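Long-range contacts in secreted protein (Streptomyces lividans TK24, PDB 5LXZ), which probably works as a copper-radical oxidase of the galactose oxidase-like AA5 family, built on a beta-propeller with an early-set domain: residues 34-40 with 229-234; 137-142 with 184-189; 325-329 with 339-343; 529-535 with 563-568; 518-522 with 570-576. The protein carries 1 engineered substitution. All blocks are in the same frame, centred on the assembly; numbering follows the deposited sequence.

Interaction 1. Residues 34-40 with 229-234; sequences LRTGKVL and FDPVAE
Leu34 and Pro231 mark the closest backbone approach, their CA atoms 6.2 Å apart, and no main-chain hydrogen bond joins the segments. Residues 34-37 form a type I turn before strand 39-44, while strand 226-230 runs into an Asx turn, Asp230 OD1 accepting from Val232 N; a further bond, from Ala233 N above the carboxylate plane, extends it to an Asx motif. Side chains make the contact. Leu34 CB packs on Pro231 CB at 3.8 Å. Leu40, with CG anti to its backbone N (chi1 179°), lays CD1 over one face of the Phe229 ring, 3.8 Å from the centroid and 15° off the normal, a CH-pi contact; Tyr236 meets the same ring edge-to-face. The strands belong to two successive blades of what is, as in galactose oxidase, a seven-bladed beta-propeller, and Phe229 also touches Ile61 of the first. Toward the turns charged groups enter. Val232 CG2 lies over one face of the Arg35 guanidinium, off its centre, 3.4 Å from NH2. The extended Lys38 chain reaches a salt bridge, NZ to the syn lone pair of Glu234 OE2 at 3.2 Å, while OE1 pairs with Lys70. A methionine in place of Lys38 would probably leave OE2 without its charged mate and Glu234 dependent on Lys70. One water accepts from Thr36 OG1 and donates to Glu234 OE2 and Pro231 O.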
# COMPACT_ATOMS: atom_id res chain seq x y z
N LEU A 34 -15.33 -6.26 -1.50
CA LEU A 34 -15.57 -7.39 -2.39
C LEU A 34 -16.85 -7.16 -3.18
O LEU A 34 -17.73 -6.37 -2.80
CB LEU A 34 -15.75 -8.65 -1.55
CG LEU A 34 -14.63 -8.92 -0.53
CD1 LEU A 34 -15.07 -10.09 0.33
CD2 LEU A 34 -13.32 -9.17 -1.22
N ARG A 35 -16.93 -7.84 -4.31
CA ARG A 35 -18.05 -7.66 -5.23
C ARG A 35 -19.39 -8.08 -4.67
O ARG A 35 -20.41 -7.77 -5.23
CB ARG A 35 -17.75 -8.31 -6.57
CG ARG A 35 -17.58 -9.82 -6.56
CD ARG A 35 -18.87 -10.51 -6.90
NE ARG A 35 -18.60 -11.89 -7.33
CZ ARG A 35 -19.56 -12.74 -7.67
NH1 ARG A 35 -20.83 -12.38 -7.62
NH2 ARG A 35 -19.23 -13.94 -8.11
N THR A 36 -19.38 -8.82 -3.57
CA THR A 36 -20.58 -9.13 -2.79
C THR A 36 -21.12 -7.99 -1.97
O THR A 36 -22.17 -8.10 -1.36
CB THR A 36 -20.28 -10.30 -1.86
OG1 THR A 36 -19.12 -9.95 -1.07
CG2 THR A 36 -19.98 -11.54 -2.65
N GLY A 37 -20.39 -6.86 -1.91
CA GLY A 37 -20.75 -5.75 -1.10
C GLY A 37 -20.20 -5.81 0.31
O GLY A 37 -20.40 -4.88 1.07
N LYS A 38 -19.49 -6.89 0.64
CA LYS A 38 -18.90 -7.05 1.95
C LYS A 38 -17.44 -6.65 1.91
O LYS A 38 -16.83 -6.58 0.82
CB LYS A 38 -19.06 -8.49 2.38
CG LYS A 38 -20.55 -8.84 2.43
CD LYS A 38 -20.74 -10.21 2.97
CE LYS A 38 -22.16 -10.71 2.79
NZ LYS A 38 -22.22 -12.09 3.37
N VAL A 39 -16.88 -6.37 3.08
CA VAL A 39 -15.50 -5.93 3.19
C VAL A 39 -14.67 -7.00 3.84
O VAL A 39 -15.00 -7.46 4.95
CB VAL A 39 -15.40 -4.63 3.99
CG1 VAL A 39 -13.96 -4.16 4.10
CG2 VAL A 39 -16.28 -3.55 3.38
N LEU A 40 -13.59 -7.38 3.17
CA LEU A 40 -12.59 -8.28 3.71
C LEU A 40 -11.62 -7.45 4.54
O LEU A 40 -11.09 -6.45 4.05
CB LEU A 40 -11.85 -8.98 2.58
CG LEU A 40 -10.76 -9.95 3.03
CD1 LEU A 40 -11.39 -11.17 3.64
CD2 LEU A 40 -9.82 -10.26 1.85
N PHE A 229 -8.69 -15.06 -2.61
CA PHE A 229 -9.82 -15.02 -1.70
C PHE A 229 -11.07 -15.00 -2.56
O PHE A 229 -11.25 -14.09 -3.39
CB PHE A 229 -9.82 -13.78 -0.79
CG PHE A 229 -10.92 -13.83 0.20
CD1 PHE A 229 -10.77 -14.62 1.36
CD2 PHE A 229 -12.17 -13.21 -0.02
CE1 PHE A 229 -11.78 -14.72 2.29
CE2 PHE A 229 -13.19 -13.35 0.93
CZ PHE A 229 -12.98 -14.09 2.07
N ASP A 230 -11.94 -15.99 -2.37
CA ASP A 230 -13.17 -16.11 -3.12
C ASP A 230 -14.29 -15.45 -2.30
O ASP A 230 -14.63 -15.95 -1.22
CB ASP A 230 -13.42 -17.61 -3.36
CG ASP A 230 -14.71 -17.90 -4.09
OD1 ASP A 230 -15.65 -17.11 -4.02
OD2 ASP A 230 -14.76 -18.98 -4.72
N PRO A 231 -14.84 -14.33 -2.78
CA PRO A 231 -15.83 -13.61 -2.01
C PRO A 231 -17.19 -14.32 -1.89
O PRO A 231 -17.91 -14.04 -0.95
CB PRO A 231 -15.98 -12.30 -2.73
CG PRO A 231 -15.47 -12.51 -4.08
CD PRO A 231 -14.55 -13.70 -4.09
N VAL A 232 -17.48 -15.25 -2.77
CA VAL A 232 -18.76 -16.00 -2.66
C VAL A 232 -18.63 -17.10 -1.62
O VAL A 232 -19.42 -17.18 -0.68
CB VAL A 232 -19.23 -16.50 -4.03
CG1 VAL A 232 -20.49 -17.37 -3.90
CG2 VAL A 232 -19.51 -15.31 -4.96
N ALA A 233 -17.57 -17.89 -1.73
CA ALA A 233 -17.27 -18.90 -0.74
C ALA A 233 -16.81 -18.33 0.60
O ALA A 233 -16.88 -19.01 1.63
CB ALA A 233 -16.24 -19.84 -1.28
N GLU A 234 -16.31 -17.09 0.59
CA GLU A 234 -15.72 -16.45 1.74
C GLU A 234 -14.57 -17.25 2.32
O GLU A 234 -14.49 -17.45 3.53
CB GLU A 234 -16.80 -16.05 2.73
CG GLU A 234 -17.75 -15.04 2.11
CD GLU A 234 -18.84 -14.53 3.04
OE1 GLU A 234 -19.08 -15.16 4.09
OE2 GLU A 234 -19.43 -13.48 2.69
O HOH W 1 -18.43 -11.84 0.64

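Interaction 2. Residues 137-142 with 184-189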
# COMPACT_ATOMS: atom_id res chain seq x y z
N GLU A 137 27.87 4.46 1.61
CA GLU A 137 27.17 5.68 1.24
C GLU A 137 26.90 6.56 2.45
O GLU A 137 27.16 7.78 2.41
CB GLU A 137 25.87 5.34 0.52
CG GLU A 137 25.08 6.52 0.02
CD GLU A 137 23.66 6.19 -0.34
OE1 GLU A 137 23.01 5.39 0.39
OE2 GLU A 137 23.18 6.78 -1.33
N ASN A 138 26.30 5.99 3.50
CA ASN A 138 25.86 6.83 4.64
C ASN A 138 26.96 7.31 5.57
O ASN A 138 26.74 8.25 6.34
CB ASN A 138 24.70 6.21 5.43
CG ASN A 138 25.05 4.88 6.08
OD1 ASN A 138 26.12 4.73 6.70
ND2 ASN A 138 24.17 3.91 5.93
N GLY A 139 28.12 6.66 5.55
CA GLY A 139 29.26 7.06 6.37
C GLY A 139 29.10 6.76 7.84
O GLY A 139 29.95 7.21 8.60
N LYS A 140 28.06 6.02 8.22
CA LYS A 140 27.75 5.78 9.64
C LYS A 140 28.27 4.43 10.08
O LYS A 140 28.29 3.47 9.31
CB LYS A 140 26.26 5.91 9.90
CG LYS A 140 25.85 7.38 9.76
CD LYS A 140 24.41 7.64 10.01
CE LYS A 140 24.14 9.09 9.76
NZ LYS A 140 22.70 9.33 9.81
N THR A 141 28.69 4.34 11.34
CA THR A 141 29.31 3.14 11.88
C THR A 141 28.42 2.45 12.93
O THR A 141 27.79 3.11 13.75
CB THR A 141 30.69 3.48 12.48
OG1 THR A 141 31.53 3.95 11.41
CG2 THR A 141 31.35 2.29 13.11
N PHE A 142 28.42 1.13 12.87
CA PHE A 142 27.70 0.25 13.79
C PHE A 142 28.61 -0.84 14.22
O PHE A 142 29.47 -1.28 13.44
CB PHE A 142 26.43 -0.28 13.16
CG PHE A 142 25.51 0.82 12.70
CD1 PHE A 142 25.71 1.44 11.46
CD2 PHE A 142 24.53 1.32 13.53
CE1 PHE A 142 24.93 2.49 11.09
CE2 PHE A 142 23.73 2.37 13.13
CZ PHE A 142 23.94 2.97 11.93
N ALA A 184 20.72 10.96 15.48
CA ALA A 184 21.74 11.39 14.53
C ALA A 184 22.57 10.22 13.96
O ALA A 184 23.20 10.34 12.89
CB ALA A 184 22.67 12.41 15.18
N TYR A 185 22.58 9.12 14.68
CA TYR A 185 23.34 7.96 14.28
C TYR A 185 22.55 6.89 13.54
O TYR A 185 23.10 5.85 13.22
CB TYR A 185 24.03 7.37 15.51
CG TYR A 185 24.85 8.43 16.18
CD1 TYR A 185 26.04 8.89 15.61
CD2 TYR A 185 24.41 8.99 17.38
CE1 TYR A 185 26.78 9.89 16.21
CE2 TYR A 185 25.14 10.00 18.00
CZ TYR A 185 26.31 10.45 17.40
OH TYR A 185 27.03 11.42 18.03
N GLU A 186 21.27 7.17 13.28
CA GLU A 186 20.40 6.24 12.55
C GLU A 186 20.64 6.29 11.06
O GLU A 186 21.10 7.29 10.51
CB GLU A 186 18.92 6.59 12.75
CG GLU A 186 18.42 6.54 14.18
CD GLU A 186 16.96 6.94 14.27
OE1 GLU A 186 16.29 7.13 13.23
OE2 GLU A 186 16.49 7.12 15.40
N THR A 187 20.24 5.20 10.40
CA THR A 187 20.11 5.19 8.95
C THR A 187 18.67 4.93 8.60
O THR A 187 17.91 4.36 9.39
CB THR A 187 21.02 4.15 8.28
OG1 THR A 187 20.50 2.84 8.52
CG2 THR A 187 22.45 4.25 8.80
N GLY A 188 18.29 5.30 7.37
CA GLY A 188 16.91 5.09 6.94
C GLY A 188 16.74 4.26 5.69
O GLY A 188 15.62 3.98 5.33
N THR A 189 17.83 3.85 5.07
CA THR A 189 17.75 3.05 3.84
C THR A 189 18.85 2.00 3.88
O THR A 189 19.78 2.10 4.67
CB THR A 189 17.89 3.91 2.57
OG1 THR A 189 19.17 4.59 2.55
CG2 THR A 189 16.75 4.91 2.48
O HOH W 2 20.94 3.91 0.47
O HOH W 3 21.69 4.29 4.59
O HOH W 4 25.87 5.27 13.65
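Lys140, Phe142 and Asn138 close tightly on the loop 184-189, whereas Glu137, at one end of the contact, reaches it through water. Lys140 points toward the loop, its chain fully extended, and NZ donates to Glu186 O at 2.7 Å, nearly in line with the C=O bond; a second, weak bond from NZ runs to Ala184 O at 3.3 Å. Beside it Phe142 CZ comes 3.3 Å from Tyr185 O and 3.7 Å from Thr187 CG2, both meeting the ring obliquely. At this end a water over one face of the ring, offset toward its edge, links Thr141 O with Tyr185 O. The Thr187 methyl is anti to the carbonyl carbon, which turns it toward Asn138 ND2, 3.4 Å away, while Thr187 OG1 bonds the backbone N of Leu213. Asn138 itself closes an Asx turn, its OD1 accepting from Lys140 N, which fixes the amide and steers ND2 to Tyr193 OH and to a water that donates to Thr189 O. The loose end is Glu137: a water lies between its OE1 and Thr189 OG1, whose direct separation is 4.5 Å. All this lies in the GlxA beta barrel domain, where the loop between strands 164-177 and 191-195 rests on the start of strand 141-144. With an alanine here instead of Lys140, Glu186 O would probably lose its short bond and the loop would be freer to shift. Across this contact the loop thus offers chiefly main-chain carbonyls, one bound firmly and one weakly by Lys140.

Interaction 3. Residues 325-329 with 339-343; sequences RTPGV and KVPGM
Gly328 and Lys339 bring their CA atoms to 4.0 Å in an antiparallel, non-hydrogen-bonded pair. A CB on Gly328 would fall 3.1 Å from Lys339 CA, a tight fit, so this close pairing suits a glycine. Next along, Val340 N donates to Pro327 O at 2.9 Å, almost straight at 172° but from 41° above the carbonyl plane. The Lys339 side chain shows how a long aliphatic shaft can be used: CB passes 3.9 Å from both Pro327 O and Thr326 CG2, CG and CD then run by the same methyl, and CE lies 3.9 Å from Thr326 OG1. At chi4 (79°) the chain bends, turning NZ off the line of the shaft. The pairing belongs to the outer edge of a kelch blade, where strands 328-330 and 337-339 are neighbours and 337-339 is the last of four; residues 340-343 then leave toward the next blade. There Phe395, in the outermost strand of that blade, touches Pro327, Val340 and Met343 alike, and its backbone bonds that of Pro341. Bends at chi2 and chi3 fold the Met343 chain back so that CE meets Pro327 CG at 3.8 Å. Val340 CG2 packs on Gly328 CA and, more loosely, on Val329 CG2 at 4.2 Å.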
# COMPACT_ATOMS: atom_id res chain seq x y z
N ARG A 325 13.77 5.11 -6.71
CA ARG A 325 13.21 6.13 -5.90
C ARG A 325 12.66 7.28 -6.72
O ARG A 325 12.08 8.20 -6.15
CB ARG A 325 14.25 6.65 -4.88
CG ARG A 325 14.72 5.58 -3.96
CD ARG A 325 13.77 5.38 -2.85
NE ARG A 325 14.32 4.46 -1.85
CZ ARG A 325 13.80 4.32 -0.63
NH1 ARG A 325 12.84 5.11 -0.23
NH2 ARG A 325 14.34 3.43 0.21
N THR A 326 12.90 7.26 -8.02
CA THR A 326 12.40 8.38 -8.87
C THR A 326 11.08 7.95 -9.54
O THR A 326 11.05 6.86 -10.12
CB THR A 326 13.41 8.71 -9.97
OG1 THR A 326 14.70 8.96 -9.35
CG2 THR A 326 13.02 9.98 -10.67
N PRO A 327 10.04 8.79 -9.51
CA PRO A 327 8.84 8.46 -10.30
C PRO A 327 9.17 8.26 -11.76
O PRO A 327 10.08 8.83 -12.31
CB PRO A 327 7.96 9.70 -10.15
CG PRO A 327 8.47 10.41 -8.96
CD PRO A 327 9.93 10.12 -8.89
N GLY A 328 8.36 7.45 -12.42
CA GLY A 328 8.57 7.27 -13.84
C GLY A 328 7.60 6.27 -14.45
O GLY A 328 6.77 5.70 -13.80
N VAL A 329 7.81 6.07 -15.74
CA VAL A 329 6.99 5.20 -16.56
C VAL A 329 7.82 3.98 -16.94
O VAL A 329 8.91 4.10 -17.54
CB VAL A 329 6.54 5.93 -17.82
CG1 VAL A 329 5.81 5.01 -18.78
CG2 VAL A 329 5.61 7.09 -17.46
N LYS A 339 12.16 8.34 -16.35
CA LYS A 339 11.85 9.14 -15.16
C LYS A 339 10.95 10.29 -15.50
O LYS A 339 11.05 10.86 -16.60
CB LYS A 339 13.16 9.63 -14.55
CG LYS A 339 13.94 8.45 -13.99
CD LYS A 339 15.32 8.89 -13.49
CE LYS A 339 16.04 7.76 -12.77
NZ LYS A 339 16.65 6.80 -13.72
N VAL A 340 10.07 10.62 -14.57
CA VAL A 340 9.15 11.74 -14.67
C VAL A 340 9.66 12.80 -13.68
O VAL A 340 9.70 12.55 -12.48
CB VAL A 340 7.68 11.34 -14.40
CG1 VAL A 340 6.75 12.54 -14.32
CG2 VAL A 340 7.18 10.41 -15.51
N PRO A 341 10.05 14.00 -14.20
CA PRO A 341 10.59 15.08 -13.36
C PRO A 341 9.53 15.87 -12.59
O PRO A 341 8.30 15.69 -12.81
CB PRO A 341 11.24 15.96 -14.41
CG PRO A 341 10.35 15.86 -15.58
CD PRO A 341 9.91 14.42 -15.58
N GLY A 342 10.00 16.74 -11.72
CA GLY A 342 9.17 17.75 -11.13
C GLY A 342 8.62 17.50 -9.75
O GLY A 342 7.97 18.37 -9.20
N MET A 343 8.82 16.30 -9.21
CA MET A 343 8.30 15.96 -7.91
C MET A 343 8.88 16.84 -6.77
O MET A 343 10.06 16.74 -6.47
CB MET A 343 8.56 14.48 -7.58
CG MET A 343 8.12 14.06 -6.19
SD MET A 343 6.35 13.98 -5.93
CE MET A 343 5.98 12.47 -6.88

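Interaction 4. Residues 529-535 with 563-568; sequences SRAASTV and ADGDKL
Ser529 N donates to Asp566 O at 2.8 Å, from 38° above the carbonyl plane, the one direct hydrogen bond between these segments. A CA-H...O contact runs the other way, Asp566 CA lying 3.2 Å from Ser529 O. Water adds a second polar link, accepting from Ser533 N and donating to Arg530 O and Gly565 O. The fold explains the pairing: Asp564 to Lys567 make a type II' turn, with Gly565 at its positive-phi corner, closing the hairpin of strands 556-564 and 567-571 in the early-set domain, an immunoglobulin-like sandwich. Against this tip lies the type I turn of Ser529 to Ala532, braced from behind by Asp511, which takes hydrogen bonds from Ser529 OG and from the backbone N of Arg530 and Ala531. Apolar contacts centre on Ala532, whose CB points into the hairpin, 4.0 Å from Ala563 CB and 4.4 Å from Leu568 CB; the carbonyl Gly565 O is also close to it, at 3.5 Å. Deeper in, Val535 CB meets Leu568 CD1 at 4.3 Å, and both side chains also touch Phe561 and Val588. Charge stays toward the solvent, where Lys567 NZ bridges to Asp566 OD1 at 3.2 Å within the hairpin itself.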
# COMPACT_ATOMS: atom_id res chain seq x y z
N SER A 529 -33.94 4.00 -13.35
CA SER A 529 -33.90 5.06 -12.37
C SER A 529 -35.09 5.97 -12.62
O SER A 529 -35.17 6.57 -13.68
CB SER A 529 -32.63 5.89 -12.50
OG SER A 529 -32.66 6.96 -11.57
N ARG A 530 -35.99 6.06 -11.65
CA ARG A 530 -37.05 7.08 -11.72
C ARG A 530 -36.46 8.49 -11.87
O ARG A 530 -37.04 9.36 -12.54
CB ARG A 530 -37.96 6.98 -10.49
CG ARG A 530 -38.78 5.71 -10.48
CD ARG A 530 -39.67 5.63 -9.25
NE ARG A 530 -38.89 5.52 -8.01
CZ ARG A 530 -38.39 4.39 -7.49
NH1 ARG A 530 -38.57 3.21 -8.08
NH2 ARG A 530 -37.69 4.44 -6.36
N ALA A 531 -35.27 8.71 -11.30
CA ALA A 531 -34.54 9.96 -11.43
C ALA A 531 -33.58 10.01 -12.62
O ALA A 531 -32.65 10.81 -12.63
CB ALA A 531 -33.77 10.20 -10.14
N ALA A 532 -33.79 9.17 -13.63
CA ALA A 532 -32.86 9.11 -14.76
C ALA A 532 -32.58 10.46 -15.41
O ALA A 532 -31.45 10.77 -15.74
CB ALA A 532 -33.30 8.10 -15.80
N SER A 533 -33.62 11.29 -15.57
CA SER A 533 -33.42 12.58 -16.23
C SER A 533 -32.62 13.62 -15.41
O SER A 533 -32.19 14.62 -15.96
CB SER A 533 -34.77 13.19 -16.66
OG SER A 533 -35.51 13.53 -15.52
N THR A 534 -32.38 13.33 -14.13
CA THR A 534 -31.56 14.17 -13.29
C THR A 534 -30.07 13.77 -13.31
O THR A 534 -29.26 14.48 -12.74
CB THR A 534 -32.03 14.13 -11.82
OG1 THR A 534 -31.72 12.88 -11.22
CG2 THR A 534 -33.57 14.40 -11.75
N VAL A 535 -29.74 12.65 -13.94
CA VAL A 535 -28.36 12.14 -13.84
C VAL A 535 -27.45 13.03 -14.67
O VAL A 535 -27.74 13.33 -15.84
CB VAL A 535 -28.32 10.67 -14.31
CG1 VAL A 535 -26.88 10.18 -14.44
CG2 VAL A 535 -29.08 9.80 -13.34
N ALA A 563 -30.53 9.01 -20.92
CA ALA A 563 -31.73 8.77 -20.11
C ALA A 563 -32.93 8.88 -21.04
O ALA A 563 -32.95 9.74 -21.92
CB ALA A 563 -31.84 9.83 -19.04
N ASP A 564 -33.88 7.99 -20.84
CA ASP A 564 -35.17 8.05 -21.54
C ASP A 564 -36.24 7.55 -20.58
O ASP A 564 -36.32 6.37 -20.27
CB ASP A 564 -35.08 7.18 -22.77
CG ASP A 564 -36.31 7.26 -23.64
OD1 ASP A 564 -37.14 8.17 -23.46
OD2 ASP A 564 -36.43 6.38 -24.51
N GLY A 565 -37.06 8.46 -20.06
CA GLY A 565 -38.06 8.06 -19.07
C GLY A 565 -37.34 7.57 -17.83
O GLY A 565 -36.47 8.27 -17.32
N ASP A 566 -37.69 6.39 -17.36
CA ASP A 566 -37.07 5.84 -16.16
C ASP A 566 -35.91 4.88 -16.50
O ASP A 566 -35.52 4.09 -15.65
CB ASP A 566 -38.12 5.17 -15.25
CG ASP A 566 -38.73 3.90 -15.85
OD1 ASP A 566 -38.57 3.63 -17.06
OD2 ASP A 566 -39.40 3.13 -15.08
N LYS A 567 -35.42 4.94 -17.75
CA LYS A 567 -34.37 4.05 -18.24
C LYS A 567 -33.09 4.83 -18.47
O LYS A 567 -33.09 5.91 -19.08
CB LYS A 567 -34.77 3.36 -19.53
CG LYS A 567 -36.00 2.46 -19.41
CD LYS A 567 -35.80 1.21 -18.56
CE LYS A 567 -36.92 0.20 -18.82
NZ LYS A 567 -38.28 0.79 -18.60
N LEU A 568 -31.99 4.32 -17.91
CA LEU A 568 -30.68 4.89 -18.06
C LEU A 568 -29.81 3.86 -18.76
O LEU A 568 -29.60 2.78 -18.24
CB LEU A 568 -30.13 5.18 -16.68
CG LEU A 568 -28.83 5.95 -16.73
CD1 LEU A 568 -29.04 7.42 -17.08
CD2 LEU A 568 -28.11 5.85 -15.41
O HOH W 5 -36.32 10.33 -15.32

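Interaction 5. Residues 518-522 with 570-576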
# COMPACT_ATOMS: atom_id res chain seq x y z
N THR A 518 -23.46 -7.87 -16.23
CA THR A 518 -22.21 -7.89 -16.98
C THR A 518 -22.31 -6.93 -18.16
O THR A 518 -23.29 -6.97 -18.93
CB THR A 518 -21.92 -9.30 -17.49
OG1 THR A 518 -21.81 -10.15 -16.35
CG2 THR A 518 -20.66 -9.37 -18.29
N ILE A 519 -21.37 -6.00 -18.27
CA ILE A 519 -21.31 -5.12 -19.43
C ILE A 519 -19.88 -5.10 -19.92
O ILE A 519 -18.96 -4.77 -19.16
CB ILE A 519 -21.76 -3.67 -19.14
CG1 ILE A 519 -23.14 -3.66 -18.43
CG2 ILE A 519 -21.80 -2.83 -20.44
CD1 ILE A 519 -23.54 -2.29 -17.91
N ALA A 520 -19.70 -5.45 -21.17
CA ALA A 520 -18.38 -5.49 -21.80
C ALA A 520 -17.92 -4.11 -22.17
O ALA A 520 -18.70 -3.22 -22.42
CB ALA A 520 -18.40 -6.32 -23.04
N ARG A 521 -16.60 -3.95 -22.20
CA ARG A 521 -16.00 -2.76 -22.77
C ARG A 521 -16.57 -2.53 -24.15
O ARG A 521 -16.68 -3.43 -24.95
CB ARG A 521 -14.50 -2.92 -22.87
CG ARG A 521 -13.76 -2.80 -21.53
CD ARG A 521 -12.26 -2.88 -21.73
NE ARG A 521 -11.87 -4.17 -22.21
CZ ARG A 521 -11.70 -5.27 -21.49
NH1 ARG A 521 -11.59 -5.23 -20.17
NH2 ARG A 521 -11.51 -6.43 -22.11
N GLY A 522 -16.94 -1.28 -24.38
CA GLY A 522 -17.56 -0.86 -25.64
C GLY A 522 -19.01 -1.24 -25.78
O GLY A 522 -19.61 -0.93 -26.80
N VAL A 570 -26.11 3.02 -20.18
CA VAL A 570 -24.71 3.44 -20.00
C VAL A 570 -23.84 2.65 -20.95
O VAL A 570 -24.17 1.53 -21.30
CB VAL A 570 -24.25 3.21 -18.54
CG1 VAL A 570 -25.20 3.89 -17.58
CG2 VAL A 570 -24.16 1.75 -18.18
N THR A 571 -22.70 3.23 -21.32
CA THR A 571 -21.77 2.54 -22.22
C THR A 571 -20.39 2.55 -21.56
O THR A 571 -19.91 3.57 -21.15
CB THR A 571 -21.73 3.23 -23.61
OG1 THR A 571 -23.08 3.25 -24.15
CG2 THR A 571 -20.84 2.50 -24.59
N VAL A 572 -19.80 1.37 -21.49
CA VAL A 572 -18.49 1.21 -20.89
C VAL A 572 -17.45 1.62 -21.92
O VAL A 572 -17.48 1.16 -23.06
CB VAL A 572 -18.29 -0.25 -20.44
CG1 VAL A 572 -16.90 -0.45 -19.85
CG2 VAL A 572 -19.31 -0.63 -19.37
N PRO A 573 -16.45 2.41 -21.51
CA PRO A 573 -15.40 2.78 -22.44
C PRO A 573 -14.60 1.58 -22.96
O PRO A 573 -14.54 0.54 -22.33
CB PRO A 573 -14.46 3.62 -21.58
CG PRO A 573 -15.30 4.19 -20.56
CD PRO A 573 -16.39 3.21 -20.28
N SER A 574 -14.00 1.77 -24.12
CA SER A 574 -13.05 0.84 -24.67
C SER A 574 -11.71 0.91 -23.94
O SER A 574 -11.29 1.97 -23.49
CB SER A 574 -12.79 1.13 -26.13
OG SER A 574 -13.99 0.91 -26.89
N GLY A 575 -11.00 -0.21 -23.95
CA GLY A 575 -9.59 -0.28 -23.59
C GLY A 575 -9.40 -1.01 -22.27
O GLY A 575 -9.78 -0.51 -21.23
N LYS A 576 -8.85 -2.22 -22.31
CA LYS A 576 -8.55 -3.02 -21.14
C LYS A 576 -7.48 -2.40 -20.24
O LYS A 576 -7.39 -2.76 -19.08
CB LYS A 576 -8.11 -4.41 -21.64
CG LYS A 576 -7.94 -5.48 -20.59
CD LYS A 576 -7.67 -6.86 -21.26
CE LYS A 576 -7.18 -7.89 -20.29
NZ LYS A 576 -8.24 -8.31 -19.35
O HOH W 6 -10.69 -9.00 -21.03
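Arg521 lays one face of its guanidinium over the side chain of Lys576, with Lys576 CB 3.7 Å above the plane and over its centre. Bent at chi3 (-65°), the arginine first runs along the backbone: CB and CG both pass 3.5 Å from Pro573 O, and CD packs 3.5 Å from Gly575 C. Two like charges approach here, Arg521 NH1 standing 4.6 Å from Lys576 NZ, but polar groups around them probably ease the repulsion. A water in the guanidinium plane accepts from Arg521 NH2 and from Lys576 NZ, NH1 bonds Val579 O and Ser581 OG, and NZ has a weak bond to the same serine hydroxyl. Pro573 O is less well served: the contact buries it, and it has no hydrogen-bond partner in the model. Main chain meets main chain at Gly522, whose N donates to Val572 O at 2.8 Å from above the carbonyl plane; at 140° the bond is clearly bent. Toward the start of residues 518-522 the contact turns apolar. Ile519 CG2, anti to its backbone N, presses on Val572 CG2 at 3.5 Å, closer than usual for two methyl carbons, and Ile519 CD1 reaches Val570 CG2 at 4.1 Å. In the early-set domain, residues 518-522 start at the end of edge strand 517-518 and lead toward edge strand 524-528, and residues 570-576 take in the last of strand 567-571 and the loop after it; Phe527 touches Ile519 and Val570, Val601 of strand 599-603 packs on Ile519, and Val603 lies against Arg521.

In the fold
Interactions 1 and 3 belong to the propeller, on opposite sides of the chain's centre, about 20 and 19 Å from it; 2 lies in the barrel domain; 4 and 5 share the early-set domain and strand 567-571. Interactions 1 and 3 have one exposed touching residue each, whereas 4, about 38 Å from the centre, is the most exposed. Apolar packing is prominent in 1, 3, 4 and 5; in 2 it is joined by lysine-to-carbonyl bonds and waters. Charge differs: a cross-segment salt bridge in 1, a bridge within one hairpin in 4, two like charges sharing a water in 5. Interactions 2 and 3 touch where Thr189 CG2 lies 3.6 Å from Arg325 NH2.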